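Local coordinates for protein ApaG (Shewanella oneidensis, PDB 1TZA) that is of unknown function but belongs to the ApaG family, whose single all-beta domain falls in the E-set clan of immunoglobulin-like folds, at residues K27-S31 against R118-P122; W51-N57 against T91-Y97. All blocks are in the same frame, centred on the assembly; numbering follows the deposited sequence.

Contact 1 (K27-S31 against R118-P122); sequences KYLFS and RLATP
Leu119 lays its CB over one face of the Phe30 ring in the interior of the ApaG beta sandwich, where strand 28-38 of the three-stranded sheet looks across at strand 109-120 of the other sheet. The bond from CB to CG in Phe30 lies anti to its own carbonyl carbon (chi1 -75°), which carries the ring out toward the facing strand and brings one ring face against Leu119 CB. That atom sits almost exactly over the ring centre, 3.9 Å from the centroid and only 2° off the normal, a CH-pi contact. One methyl of the same leucine, CD2, reaches back along the phenylalanine to within 4.0 Å of Phe30 CB. The two residue types fit each other here: the flat ring offers a broad apolar face, which Leu119 covers with CB and touches at its root with CD2.

The far rim of the ring runs up against backbone. Phe30 CE1 comes to 3.3 Å from Ala120 N, while the peptide nitrogen of Thr121 lies near the ring plane at the edge, 3.9 Å from Phe30 CZ. Ala120 itself turns its methyl away from this interface. Tyr16 of strand 8-19 meets Phe30 as well, the two rings inclined at about 55°.

At the end of the sandwich Tyr28 takes part more lightly. Its hydroxyl is hydrogen-bonded to Glu26, so a tyrosine serves here with an apolar flank and a polar end. In Thr121, OG1 sits between the backbone N and the carbonyl carbon, leaving CG2 anti to the carbonyl carbon and facing Tyr28; that methyl approaches the tyrosine ring obliquely, with Thr121 CG2 4.1 Å from Tyr28 CD2.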
loop_
_atom_site.group_PDB
_atom_site.type_symbol
_atom_site.label_atom_id
_atom_site.label_comp_id
_atom_site.label_asym_id
_atom_site.label_seq_id
_atom_site.Cartn_x
_atom_site.Cartn_y
_atom_site.Cartn_z
ATOM N N LYS A 27 -8.670 -3.469 10.429
ATOM C CA LYS A 27 -8.186 -3.337 9.058
ATOM C C LYS A 27 -6.672 -3.489 9.072
ATOM O O LYS A 27 -5.986 -2.898 9.906
ATOM C CB LYS A 27 -8.546 -1.964 8.473
ATOM C CG LYS A 27 -10.030 -1.698 8.294
ATOM C CD LYS A 27 -10.260 -0.230 7.918
ATOM C CE LYS A 27 -11.731 0.171 8.021
ATOM N NZ LYS A 27 -12.593 -0.507 7.009
ATOM N N TYR A 28 -6.152 -4.281 8.144
ATOM C CA TYR A 28 -4.719 -4.501 8.065
ATOM C C TYR A 28 -4.245 -4.305 6.630
ATOM O O TYR A 28 -4.686 -5.014 5.724
ATOM C CB TYR A 28 -4.384 -5.909 8.558
ATOM C CG TYR A 28 -4.925 -6.189 9.937
ATOM C CD1 TYR A 28 -6.223 -6.668 10.117
ATOM C CD2 TYR A 28 -4.152 -5.944 11.067
ATOM C CE1 TYR A 28 -6.741 -6.893 11.398
ATOM C CE2 TYR A 28 -4.658 -6.162 12.348
ATOM C CZ TYR A 28 -5.950 -6.636 12.505
ATOM O OH TYR A 28 -6.451 -6.837 13.768
ATOM N N LEU A 29 -3.356 -3.329 6.433
ATOM C CA LEU A 29 -2.824 -3.014 5.108
ATOM C C LEU A 29 -1.592 -3.846 4.750
ATOM O O LEU A 29 -0.579 -3.822 5.450
ATOM C CB LEU A 29 -2.478 -1.521 5.000
ATOM C CG LEU A 29 -1.754 -1.109 3.702
ATOM C CD1 LEU A 29 -2.688 -1.309 2.498
ATOM C CD2 LEU A 29 -1.310 0.347 3.777
ATOM N N PHE A 30 -1.695 -4.572 3.644
ATOM C CA PHE A 30 -0.611 -5.415 3.156
ATOM C C PHE A 30 -0.170 -4.959 1.775
ATOM O O PHE A 30 -0.947 -4.388 1.019
ATOM C CB PHE A 30 -1.077 -6.870 3.024
ATOM C CG PHE A 30 -1.210 -7.596 4.333
ATOM C CD1 PHE A 30 -0.089 -8.174 4.940
ATOM C CD2 PHE A 30 -2.459 -7.740 4.943
ATOM C CE1 PHE A 30 -0.213 -8.890 6.138
ATOM C CE2 PHE A 30 -2.595 -8.451 6.139
ATOM C CZ PHE A 30 -1.468 -9.030 6.736
ATOM N N SER A 31 1.085 -5.214 1.450
ATOM C CA SER A 31 1.583 -4.906 0.128
ATOM C C SER A 31 2.032 -6.250 -0.420
ATOM O O SER A 31 2.405 -7.148 0.349
ATOM C CB SER A 31 2.791 -3.965 0.175
ATOM O OG SER A 31 3.943 -4.613 0.698
ATOM N N ARG A 118 0.008 -16.379 1.260
ATOM C CA ARG A 118 -0.519 -15.812 2.488
ATOM C C ARG A 118 -0.236 -14.347 2.720
ATOM O O ARG A 118 0.641 -13.749 2.096
ATOM C CB ARG A 118 0.032 -16.592 3.678
ATOM C CG ARG A 118 1.529 -16.876 3.552
ATOM C CD ARG A 118 2.402 -16.018 4.460
ATOM N NE ARG A 118 2.355 -16.473 5.844
ATOM C CZ ARG A 118 3.365 -16.360 6.700
ATOM N NH1 ARG A 118 4.507 -15.809 6.312
ATOM N NH2 ARG A 118 3.236 -16.802 7.946
ATOM N N LEU A 119 -1.013 -13.785 3.637
ATOM C CA LEU A 119 -0.871 -12.411 4.073
ATOM C C LEU A 119 -0.936 -12.602 5.581
ATOM O O LEU A 119 -1.907 -13.144 6.091
ATOM C CB LEU A 119 -2.040 -11.553 3.575
ATOM C CG LEU A 119 -2.109 -11.304 2.062
ATOM C CD1 LEU A 119 -3.342 -10.475 1.709
ATOM C CD2 LEU A 119 -0.853 -10.590 1.615
ATOM N N ALA A 120 0.103 -12.207 6.297
ATOM C CA ALA A 120 0.076 -12.383 7.736
ATOM C C ALA A 120 0.922 -11.355 8.459
ATOM O O ALA A 120 2.018 -11.003 8.006
ATOM C CB ALA A 120 0.535 -13.808 8.106
ATOM N N THR A 121 0.403 -10.860 9.579
ATOM C CA THR A 121 1.137 -9.891 10.368
ATOM C C THR A 121 2.260 -10.695 10.986
ATOM O O THR A 121 2.050 -11.820 11.418
ATOM C CB THR A 121 0.260 -9.269 11.466
ATOM O OG1 THR A 121 -0.434 -10.303 12.181
ATOM C CG2 THR A 121 -0.747 -8.302 10.846
ATOM N N PRO A 122 3.472 -10.135 11.035
ATOM C CA PRO A 122 4.589 -10.887 11.619
ATOM C C PRO A 122 4.334 -11.501 12.999
ATOM O O PRO A 122 3.654 -10.909 13.849
ATOM C CB PRO A 122 5.724 -9.864 11.633
ATOM C CG PRO A 122 4.986 -8.535 11.748
ATOM C CD PRO A 122 3.847 -8.733 10.782
#

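Contact 2 (W51-N57 against T91-Y97); sequences WIITDAN and TPFGIMY
Ile52 and Tyr97, like Thr54 and Ile95, form antiparallel hydrogen-bonded pairs, and the axes of strands 51-55 and 93-97 approach to 4.6 Å, their N-to-C directions 167° apart. Each pair exchanges two N-H to O=C bonds; the one from Thr54 N to Ile95 O is 2.9 Å long and nearly straight, at 166°.

On the face carrying Ile53 and Met96, Met96, present as selenomethionine, bends at its last torsion (chi3 81°) and lays its methyl, CE, over the indole of Trp51, whose ring swings in, 3.5 Å from Trp51 CD2. This is a Met-aromatic contact made mainly through the methyl, since the selenium stands farther off above the same face. Ile53 runs alongside, its CG1 3.8 Å from Met96 CG. The wide indole and a flexible methionine-type chain can pack closely in this buried place, where Tyr32 also meets the tryptophan. An alanine in place of Trp51 would probably leave Met96 CE without the aromatic surface it rests on and open a gap beside Tyr32.

The other face is more exposed. Tyr97, its CG lying between the backbone N and the carbonyl carbon, lays its ring across the strand pair to Ile52, whose CB lies above the ring in a CH-pi contact, with Ile52 CG2 3.4 Å from Tyr97 CZ.

Asp55 and Gly94 close the pairing, and a side chain on the glycine would run into Thr54 O. Asp55 OD1 accepts from Asn57 N at 2.8 Å, from above the carboxylate plane, and from Lys59 N. Thr91 OG1 donates to Phe93 O at 2.7 Å and lies 3.1 Å from Asp55 CB. The whole is an antiparallel strand pair of an immunoglobulin-like sandwich, with an Asx turn at Asp55 where strand 51-55 ends.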
loop_
_atom_site.group_PDB
_atom_site.type_symbol
_atom_site.label_atom_id
_atom_site.label_comp_id
_atom_site.label_asym_id
_atom_site.label_seq_id
_atom_site.Cartn_x
_atom_site.Cartn_y
_atom_site.Cartn_z
ATOM N N TRP A 51 -8.515 -11.628 -9.006
ATOM C CA TRP A 51 -8.094 -12.035 -7.678
ATOM C C TRP A 51 -9.226 -12.613 -6.843
ATOM O O TRP A 51 -10.398 -12.321 -7.066
ATOM C CB TRP A 51 -7.514 -10.837 -6.912
ATOM C CG TRP A 51 -6.186 -10.318 -7.392
ATOM C CD1 TRP A 51 -5.928 -9.082 -7.927
ATOM C CD2 TRP A 51 -4.921 -10.979 -7.283
ATOM N NE1 TRP A 51 -4.580 -8.932 -8.146
ATOM C CE2 TRP A 51 -3.937 -10.081 -7.762
ATOM C CE3 TRP A 51 -4.522 -12.242 -6.825
ATOM C CZ2 TRP A 51 -2.577 -10.408 -7.790
ATOM C CZ3 TRP A 51 -3.164 -12.567 -6.854
ATOM C CH2 TRP A 51 -2.210 -11.653 -7.335
ATOM N N ILE A 52 -8.848 -13.450 -5.886
ATOM C CA ILE A 52 -9.776 -14.041 -4.937
ATOM C C ILE A 52 -9.032 -13.828 -3.629
ATOM O O ILE A 52 -7.957 -14.377 -3.408
ATOM C CB ILE A 52 -10.014 -15.550 -5.183
ATOM C CG1 ILE A 52 -10.911 -15.743 -6.410
ATOM C CG2 ILE A 52 -10.672 -16.190 -3.961
ATOM C CD1 ILE A 52 -10.201 -15.538 -7.722
ATOM N N ILE A 53 -9.604 -12.995 -2.778
ATOM C CA ILE A 53 -9.004 -12.651 -1.507
ATOM C C ILE A 53 -9.862 -13.193 -0.374
ATOM O O ILE A 53 -11.067 -12.941 -0.322
ATOM C CB ILE A 53 -8.874 -11.115 -1.405
ATOM C CG1 ILE A 53 -8.142 -10.597 -2.657
ATOM C CG2 ILE A 53 -8.141 -10.725 -0.132
ATOM C CD1 ILE A 53 -8.162 -9.089 -2.815
ATOM N N THR A 54 -9.227 -13.933 0.532
ATOM C CA THR A 54 -9.922 -14.546 1.653
ATOM C C THR A 54 -9.324 -14.185 3.006
ATOM O O THR A 54 -8.113 -14.298 3.197
ATOM C CB THR A 54 -9.897 -16.078 1.505
ATOM O OG1 THR A 54 -10.351 -16.431 0.191
ATOM C CG2 THR A 54 -10.794 -16.739 2.544
ATOM N N ASP A 55 -10.168 -13.746 3.945
ATOM C CA ASP A 55 -9.678 -13.412 5.280
ATOM C C ASP A 55 -9.642 -14.701 6.104
ATOM O O ASP A 55 -10.053 -15.760 5.625
ATOM C CB ASP A 55 -10.550 -12.338 5.966
ATOM C CG ASP A 55 -11.967 -12.818 6.298
ATOM O OD1 ASP A 55 -12.227 -14.039 6.284
ATOM O OD2 ASP A 55 -12.827 -11.955 6.593
ATOM N N ALA A 56 -9.151 -14.616 7.334
ATOM C CA ALA A 56 -9.035 -15.787 8.194
ATOM C C ALA A 56 -10.319 -16.594 8.375
ATOM O O ALA A 56 -10.255 -17.776 8.691
ATOM C CB ALA A 56 -8.481 -15.371 9.563
ATOM N N ASN A 57 -11.474 -15.966 8.155
ATOM C CA ASN A 57 -12.768 -16.627 8.329
ATOM C C ASN A 57 -13.407 -17.159 7.064
ATOM O O ASN A 57 -14.552 -17.602 7.085
ATOM C CB ASN A 57 -13.749 -15.673 9.002
ATOM C CG ASN A 57 -13.401 -15.419 10.449
ATOM O OD1 ASN A 57 -13.334 -14.268 10.897
ATOM N ND2 ASN A 57 -13.175 -16.498 11.197
ATOM N N THR A 91 -8.802 -9.179 8.842
ATOM C CA THR A 91 -8.144 -10.114 9.775
ATOM C C THR A 91 -6.635 -10.060 9.515
ATOM O O THR A 91 -6.215 -9.757 8.407
ATOM C CB THR A 91 -8.631 -11.586 9.590
ATOM O OG1 THR A 91 -8.480 -11.978 8.216
ATOM C CG2 THR A 91 -10.097 -11.728 10.006
ATOM N N PRO A 92 -5.806 -10.334 10.538
ATOM C CA PRO A 92 -4.348 -10.304 10.377
ATOM C C PRO A 92 -3.774 -11.432 9.527
ATOM O O PRO A 92 -2.563 -11.499 9.296
ATOM C CB PRO A 92 -3.839 -10.345 11.820
ATOM C CG PRO A 92 -4.895 -11.136 12.524
ATOM C CD PRO A 92 -6.168 -10.555 11.950
ATOM N N PHE A 93 -4.645 -12.324 9.072
ATOM C CA PHE A 93 -4.223 -13.427 8.222
ATOM C C PHE A 93 -5.227 -13.607 7.108
ATOM O O PHE A 93 -6.422 -13.389 7.303
ATOM C CB PHE A 93 -4.136 -14.739 8.993
ATOM C CG PHE A 93 -3.853 -15.925 8.109
ATOM C CD1 PHE A 93 -2.581 -16.121 7.576
ATOM C CD2 PHE A 93 -4.866 -16.820 7.769
ATOM C CE1 PHE A 93 -2.324 -17.197 6.714
ATOM C CE2 PHE A 93 -4.622 -17.891 6.912
ATOM C CZ PHE A 93 -3.347 -18.081 6.382
ATOM N N GLY A 94 -4.735 -14.021 5.947
ATOM C CA GLY A 94 -5.599 -14.236 4.804
ATOM C C GLY A 94 -4.816 -14.857 3.666
ATOM O O GLY A 94 -3.595 -15.017 3.755
ATOM N N ILE A 95 -5.520 -15.190 2.590
ATOM C CA ILE A 95 -4.910 -15.810 1.419
ATOM C C ILE A 95 -5.359 -15.151 0.106
ATOM O O ILE A 95 -6.486 -14.664 -0.020
ATOM C CB ILE A 95 -5.275 -17.312 1.347
ATOM C CG1 ILE A 95 -4.801 -18.023 2.612
ATOM C CG2 ILE A 95 -4.651 -17.947 0.129
ATOM C CD1 ILE A 95 -3.313 -17.960 2.831
HETATM N N MSE A 96 -4.464 -15.139 -0.871
HETATM C CA MSE A 96 -4.772 -14.578 -2.177
HETATM C C MSE A 96 -4.363 -15.546 -3.291
HETATM O O MSE A 96 -3.375 -16.274 -3.166
HETATM C CB MSE A 96 -4.049 -13.239 -2.380
HETATM C CG MSE A 96 -4.708 -12.033 -1.722
HETATM SE SE MSE A 96 -3.756 -10.389 -2.182
HETATM C CE MSE A 96 -4.495 -10.030 -3.964
ATOM N N TYR A 97 -5.132 -15.558 -4.371
ATOM C CA TYR A 97 -4.832 -16.400 -5.524
ATOM C C TYR A 97 -5.683 -15.916 -6.691
ATOM O O TYR A 97 -6.578 -15.094 -6.502
ATOM C CB TYR A 97 -5.095 -17.890 -5.209
ATOM C CG TYR A 97 -6.549 -18.300 -5.092
ATOM C CD1 TYR A 97 -7.329 -18.507 -6.226
ATOM C CD2 TYR A 97 -7.132 -18.517 -3.844
ATOM C CE1 TYR A 97 -8.655 -18.924 -6.121
ATOM C CE2 TYR A 97 -8.453 -18.931 -3.727
ATOM C CZ TYR A 97 -9.205 -19.131 -4.869
ATOM O OH TYR A 97 -10.511 -19.533 -4.751
#

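In the fold
From the N terminus, strand 8-19 leads into strand 28-38, where the first half of contact 1 lies; the next strand, 44-55, carries residues 51-57 of contact 2. After strands 60-66 and 79-89 the chain reaches 91-97, and contact 2 closes a loop there. Strand 93-104 then turns back as 109-120, whose end closes the larger loop of contact 1, so contact 2 is nested within it. Contact 2 joins neighbours inside one sheet, whereas contact 1 bridges the two sheets. They meet where strands 93-104 and 109-120 run side by side: Leu119 N lies 2.9 Å from Gly94 O, a probable hydrogen bond.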